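Local coordinates for uncharacterized protein (Bacteroides eggerthii, PDB 4L3R), which is of unknown function but belongs to the DUF4847 family, placed in the calycin clan of mostly ligand-binding beta-barrel proteins, at residues 29-43 with 102-114. Sequence-based numbering, arbitrary orientation.
Sequences FYQGLWSNEAEEKAS and SESDKLAKVFISG
Leu107 sits among Phe29, Leu33 and Trp34: its CD1 lies 3.7 Å from Phe29 CE1 and 4.0 Å from Leu33 CD1, while its CB packs against Trp34 CZ2. Leu33 splits its methyls, sending CD1 to Leu107 and CD2 to Val110 CG2 and over the centre of one face of the Trp34 ring. Farther along the same helix, Val110 CG1 comes to the edge of the Tyr30 ring, while CG2 lies 3.4 Å from Tyr30 OH. Farther out, Trp34 NE1 donates to Ser43 OG (2.8 Å), which in turn donates to Asp105 OD2 (2.7 Å) on its syn side; a water joins Asp105 OD1 to Glu39 O. The Lys106 chain, fully extended beyond CG (chi3 176°), slides past Trp34 and carries NZ to within 3.1 Å of Glu39 OE1, an oxygen that also accepts a nearly straight bond from Ser35 N (171°). A glutamine in place of Glu39 would probably leave the Lys106 ammonium without its salt-bridge mate. The same carboxylate that takes the bond from Ser43 also N-caps helix 106-116, weakly, through Leu107 N and Ala108 N. This helix start docks on the loop and helix 37-48 that follow strand 15-22, beside the antiparallel sheet of a calycin-clan domain.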
loop_
_atom_site.group_PDB
_atom_site.type_symbol
_atom_site.label_atom_id
_atom_site.label_comp_id
_atom_site.label_asym_id
_atom_site.label_seq_id
_atom_site.Cartn_x
_atom_site.Cartn_y
_atom_site.Cartn_z
ATOM N N PHE B 29 -3.675 31.422 5.683
ATOM C CA PHE B 29 -5.089 31.216 5.369
ATOM C C PHE B 29 -5.587 32.324 4.463
ATOM O O PHE B 29 -5.235 33.490 4.680
ATOM C CB PHE B 29 -5.921 31.137 6.646
ATOM C CG PHE B 29 -5.503 29.968 7.499
ATOM C CD1 PHE B 29 -5.759 28.665 7.093
ATOM C CD2 PHE B 29 -4.781 30.163 8.668
ATOM C CE1 PHE B 29 -5.330 27.586 7.854
ATOM C CE2 PHE B 29 -4.393 29.078 9.454
ATOM C CZ PHE B 29 -4.651 27.799 9.032
ATOM N N TYR B 30 -6.385 31.964 3.425
ATOM C CA TYR B 30 -6.884 32.954 2.453
ATOM C C TYR B 30 -7.814 33.967 3.132
ATOM O O TYR B 30 -8.376 33.688 4.187
ATOM C CB TYR B 30 -7.587 32.298 1.235
ATOM C CG TYR B 30 -8.793 31.434 1.545
ATOM C CD1 TYR B 30 -10.064 31.988 1.661
ATOM C CD2 TYR B 30 -8.684 30.048 1.599
ATOM C CE1 TYR B 30 -11.181 31.196 1.914
ATOM C CE2 TYR B 30 -9.791 29.244 1.878
ATOM C CZ TYR B 30 -11.048 29.817 1.984
ATOM O OH TYR B 30 -12.161 29.038 2.197
ATOM N N GLN B 31 -7.950 35.146 2.528
ATOM C CA GLN B 31 -8.772 36.222 3.083
ATOM C C GLN B 31 -10.266 35.849 3.004
ATOM O O GLN B 31 -10.735 35.418 1.948
ATOM C CB GLN B 31 -8.488 37.539 2.328
ATOM C CG GLN B 31 -8.740 38.802 3.141
ATOM C CD GLN B 31 -8.120 40.011 2.467
ATOM O OE1 GLN B 31 -8.167 40.159 1.238
ATOM N NE2 GLN B 31 -7.487 40.888 3.240
ATOM N N GLY B 32 -10.986 36.007 4.114
ATOM C CA GLY B 32 -12.413 35.710 4.166
ATOM C C GLY B 32 -12.772 34.302 4.609
ATOM O O GLY B 32 -13.945 33.921 4.533
ATOM N N LEU B 33 -11.786 33.515 5.091
ATOM C CA LEU B 33 -12.045 32.152 5.580
ATOM C C LEU B 33 -12.920 32.252 6.847
ATOM O O LEU B 33 -13.900 31.516 6.982
ATOM C CB LEU B 33 -10.727 31.415 5.849
ATOM C CG LEU B 33 -10.751 29.890 5.722
ATOM C CD1 LEU B 33 -9.339 29.330 5.715
ATOM C CD2 LEU B 33 -11.568 29.243 6.821
ATOM N N TRP B 34 -12.586 33.206 7.737
ATOM C CA TRP B 34 -13.348 33.522 8.953
ATOM C C TRP B 34 -13.956 34.922 8.821
ATOM O O TRP B 34 -13.556 35.674 7.937
ATOM C CB TRP B 34 -12.442 33.443 10.187
ATOM C CG TRP B 34 -11.850 32.082 10.407
ATOM C CD1 TRP B 34 -12.482 30.990 10.918
ATOM C CD2 TRP B 34 -10.508 31.668 10.108
ATOM N NE1 TRP B 34 -11.610 29.930 10.995
ATOM C CE2 TRP B 34 -10.395 30.312 10.485
ATOM C CE3 TRP B 34 -9.380 32.320 9.586
ATOM C CZ2 TRP B 34 -9.196 29.602 10.367
ATOM C CZ3 TRP B 34 -8.200 31.606 9.447
ATOM C CH2 TRP B 34 -8.117 30.264 9.848
ATOM N N SER B 35 -14.939 35.256 9.676
ATOM C CA SER B 35 -15.613 36.570 9.688
ATOM C C SER B 35 -15.062 37.507 10.780
ATOM O O SER B 35 -15.314 38.711 10.718
ATOM C CB SER B 35 -17.119 36.402 9.910
ATOM O OG SER B 35 -17.779 35.813 8.803
ATOM N N ASN B 36 -14.369 36.967 11.805
ATOM C CA ASN B 36 -13.857 37.787 12.909
ATOM C C ASN B 36 -12.665 37.104 13.586
ATOM O O ASN B 36 -12.406 35.930 13.319
ATOM C CB ASN B 36 -14.978 38.065 13.927
ATOM C CG ASN B 36 -15.669 36.824 14.447
ATOM O OD1 ASN B 36 -15.094 36.041 15.203
ATOM N ND2 ASN B 36 -16.923 36.619 14.072
ATOM N N GLU B 37 -11.944 37.839 14.464
ATOM C CA GLU B 37 -10.759 37.297 15.160
ATOM C C GLU B 37 -11.100 36.086 16.073
ATOM O O GLU B 37 -10.309 35.147 16.139
ATOM C CB GLU B 37 -10.040 38.385 16.004
ATOM C CG GLU B 37 -8.595 38.658 15.614
ATOM C CD GLU B 37 -7.657 37.465 15.639
ATOM O OE1 GLU B 37 -7.785 36.619 16.554
ATOM O OE2 GLU B 37 -6.777 37.389 14.751
ATOM N N ALA B 38 -12.250 36.113 16.779
ATOM C CA ALA B 38 -12.629 35.030 17.700
ATOM C C ALA B 38 -12.832 33.708 16.961
ATOM O O ALA B 38 -12.403 32.663 17.462
ATOM C CB ALA B 38 -13.889 35.399 18.471
ATOM N N GLU B 39 -13.463 33.743 15.772
ATOM C CA GLU B 39 -13.635 32.534 14.954
ATOM C C GLU B 39 -12.276 31.951 14.560
ATOM O O GLU B 39 -12.064 30.743 14.682
ATOM C CB GLU B 39 -14.431 32.834 13.672
ATOM C CG GLU B 39 -15.937 32.908 13.841
ATOM C CD GLU B 39 -16.680 33.170 12.543
ATOM O OE1 GLU B 39 -16.020 33.452 11.516
ATOM O OE2 GLU B 39 -17.930 33.100 12.555
ATOM N N GLU B 40 -11.360 32.811 14.068
ATOM C CA GLU B 40 -10.022 32.381 13.656
ATOM C C GLU B 40 -9.245 31.809 14.845
ATOM O O GLU B 40 -8.608 30.766 14.699
ATOM C CB GLU B 40 -9.242 33.537 12.998
ATOM C CG GLU B 40 -7.801 33.182 12.650
ATOM C CD GLU B 40 -7.011 34.207 11.859
ATOM O OE1 GLU B 40 -7.608 35.186 11.359
ATOM O OE2 GLU B 40 -5.775 34.036 11.764
ATOM N N LYS B 41 -9.296 32.489 16.004
ATOM C CA LYS B 41 -8.632 32.059 17.239
ATOM C C LYS B 41 -9.103 30.653 17.642
ATOM O O LYS B 41 -8.270 29.794 17.918
ATOM C CB LYS B 41 -8.912 33.068 18.373
ATOM C CG LYS B 41 -8.169 32.816 19.687
ATOM C CD LYS B 41 -8.566 33.858 20.739
ATOM C CE LYS B 41 -8.036 33.563 22.124
ATOM N NZ LYS B 41 -6.594 33.895 22.257
ATOM N N ALA B 42 -10.432 30.424 17.652
ATOM C CA ALA B 42 -11.034 29.136 18.017
ATOM C C ALA B 42 -10.617 28.014 17.032
ATOM O O ALA B 42 -10.385 26.882 17.456
ATOM C CB ALA B 42 -12.553 29.263 18.068
ATOM N N SER B 43 -10.493 28.339 15.733
ATOM C CA SER B 43 -10.032 27.378 14.729
ATOM C C SER B 43 -8.563 27.027 14.943
ATOM O O SER B 43 -8.181 25.867 14.796
ATOM C CB SER B 43 -10.211 27.923 13.316
ATOM O OG SER B 43 -11.562 27.830 12.906
ATOM N N SER B 102 -20.967 16.029 10.851
ATOM C CA SER B 102 -21.131 17.420 10.427
ATOM C C SER B 102 -20.130 18.323 11.145
ATOM O O SER B 102 -19.755 18.034 12.281
ATOM C CB SER B 102 -22.560 17.868 10.736
ATOM O OG SER B 102 -22.913 19.061 10.057
ATOM N N GLU B 103 -19.716 19.421 10.501
ATOM C CA GLU B 103 -18.799 20.388 11.102
ATOM C C GLU B 103 -19.476 21.726 11.365
ATOM O O GLU B 103 -20.299 22.162 10.563
ATOM C CB GLU B 103 -17.593 20.629 10.187
ATOM C CG GLU B 103 -16.676 19.429 10.027
ATOM C CD GLU B 103 -15.861 19.032 11.247
ATOM O OE1 GLU B 103 -16.056 19.614 12.339
ATOM O OE2 GLU B 103 -15.008 18.129 11.106
ATOM N N SER B 104 -19.125 22.372 12.491
ATOM C CA SER B 104 -19.568 23.728 12.816
ATOM C C SER B 104 -18.416 24.728 12.572
ATOM O O SER B 104 -18.668 25.873 12.205
ATOM C CB SER B 104 -20.068 23.821 14.258
ATOM O OG SER B 104 -19.039 23.638 15.219
ATOM N N ASP B 105 -17.160 24.304 12.783
ATOM C CA ASP B 105 -15.985 25.157 12.607
ATOM C C ASP B 105 -15.745 25.456 11.122
ATOM O O ASP B 105 -15.751 24.534 10.312
ATOM C CB ASP B 105 -14.754 24.470 13.218
ATOM C CG ASP B 105 -13.573 25.388 13.370
ATOM O OD1 ASP B 105 -13.538 26.146 14.356
ATOM O OD2 ASP B 105 -12.689 25.364 12.492
ATOM N N LYS B 106 -15.529 26.737 10.769
ATOM C CA LYS B 106 -15.324 27.143 9.373
ATOM C C LYS B 106 -14.069 26.531 8.755
ATOM O O LYS B 106 -14.111 26.186 7.577
ATOM C CB LYS B 106 -15.274 28.669 9.231
ATOM C CG LYS B 106 -16.627 29.336 9.479
ATOM C CD LYS B 106 -16.533 30.835 9.235
ATOM C CE LYS B 106 -17.863 31.538 9.379
ATOM N NZ LYS B 106 -17.766 32.970 8.999
ATOM N N LEU B 107 -12.962 26.394 9.513
ATOM C CA LEU B 107 -11.752 25.763 8.966
ATOM C C LEU B 107 -12.020 24.290 8.655
ATOM O O LEU B 107 -11.572 23.796 7.620
ATOM C CB LEU B 107 -10.553 25.887 9.923
ATOM C CG LEU B 107 -9.196 25.397 9.379
ATOM C CD1 LEU B 107 -8.763 26.200 8.157
ATOM C CD2 LEU B 107 -8.129 25.452 10.459
ATOM N N ALA B 108 -12.765 23.602 9.536
ATOM C CA ALA B 108 -13.126 22.188 9.348
ATOM C C ALA B 108 -14.057 22.002 8.134
ATOM O O ALA B 108 -13.897 21.033 7.393
ATOM C CB ALA B 108 -13.783 21.644 10.607
ATOM N N LYS B 109 -14.999 22.941 7.911
ATOM C CA LYS B 109 -15.896 22.879 6.746
ATOM C C LYS B 109 -15.108 23.028 5.442
ATOM O O LYS B 109 -15.356 22.293 4.484
ATOM C CB LYS B 109 -16.972 23.976 6.815
ATOM C CG LYS B 109 -18.075 23.741 7.836
ATOM C CD LYS B 109 -18.997 24.967 7.891
ATOM C CE LYS B 109 -20.143 24.798 8.846
ATOM N NZ LYS B 109 -21.041 25.985 8.849
ATOM N N VAL B 110 -14.162 23.988 5.413
ATOM C CA VAL B 110 -13.308 24.253 4.253
ATOM C C VAL B 110 -12.393 23.037 3.979
ATOM O O VAL B 110 -12.210 22.655 2.823
ATOM C CB VAL B 110 -12.496 25.562 4.464
ATOM C CG1 VAL B 110 -11.342 25.682 3.468
ATOM C CG2 VAL B 110 -13.412 26.779 4.363
ATOM N N PHE B 111 -11.815 22.452 5.035
ATOM C CA PHE B 111 -10.931 21.286 4.930
ATOM C C PHE B 111 -11.647 20.087 4.287
ATOM O O PHE B 111 -11.136 19.521 3.322
ATOM C CB PHE B 111 -10.427 20.907 6.335
ATOM C CG PHE B 111 -9.523 19.702 6.414
ATOM C CD1 PHE B 111 -8.170 19.815 6.146
ATOM C CD2 PHE B 111 -10.006 18.479 6.851
ATOM C CE1 PHE B 111 -7.324 18.725 6.280
ATOM C CE2 PHE B 111 -9.158 17.378 6.973
ATOM C CZ PHE B 111 -7.817 17.511 6.696
ATOM N N ILE B 112 -12.837 19.736 4.799
ATOM C CA ILE B 112 -13.612 18.587 4.306
ATOM C C ILE B 112 -14.088 18.819 2.865
ATOM O O ILE B 112 -13.930 17.922 2.038
ATOM C CB ILE B 112 -14.800 18.261 5.261
ATOM C CG1 ILE B 112 -14.286 17.759 6.639
ATOM C CG2 ILE B 112 -15.779 17.244 4.643
ATOM C CD1 ILE B 112 -13.677 16.333 6.677
ATOM N N SER B 113 -14.667 19.997 2.562
ATOM C CA SER B 113 -15.126 20.298 1.195
ATOM C C SER B 113 -13.983 20.318 0.194
ATOM O O SER B 113 -14.140 19.827 -0.919
ATOM C CB SER B 113 -15.847 21.647 1.133
ATOM O OG SER B 113 -17.156 21.538 1.662
ATOM N N GLY B 114 -12.872 20.932 0.581
ATOM C CA GLY B 114 -11.701 21.061 -0.268
ATOM C C GLY B 114 -11.083 19.738 -0.662
ATOM O O GLY B 114 -10.622 19.595 -1.796
HETATM O O HOH W 1 -14.058 28.911 14.760
#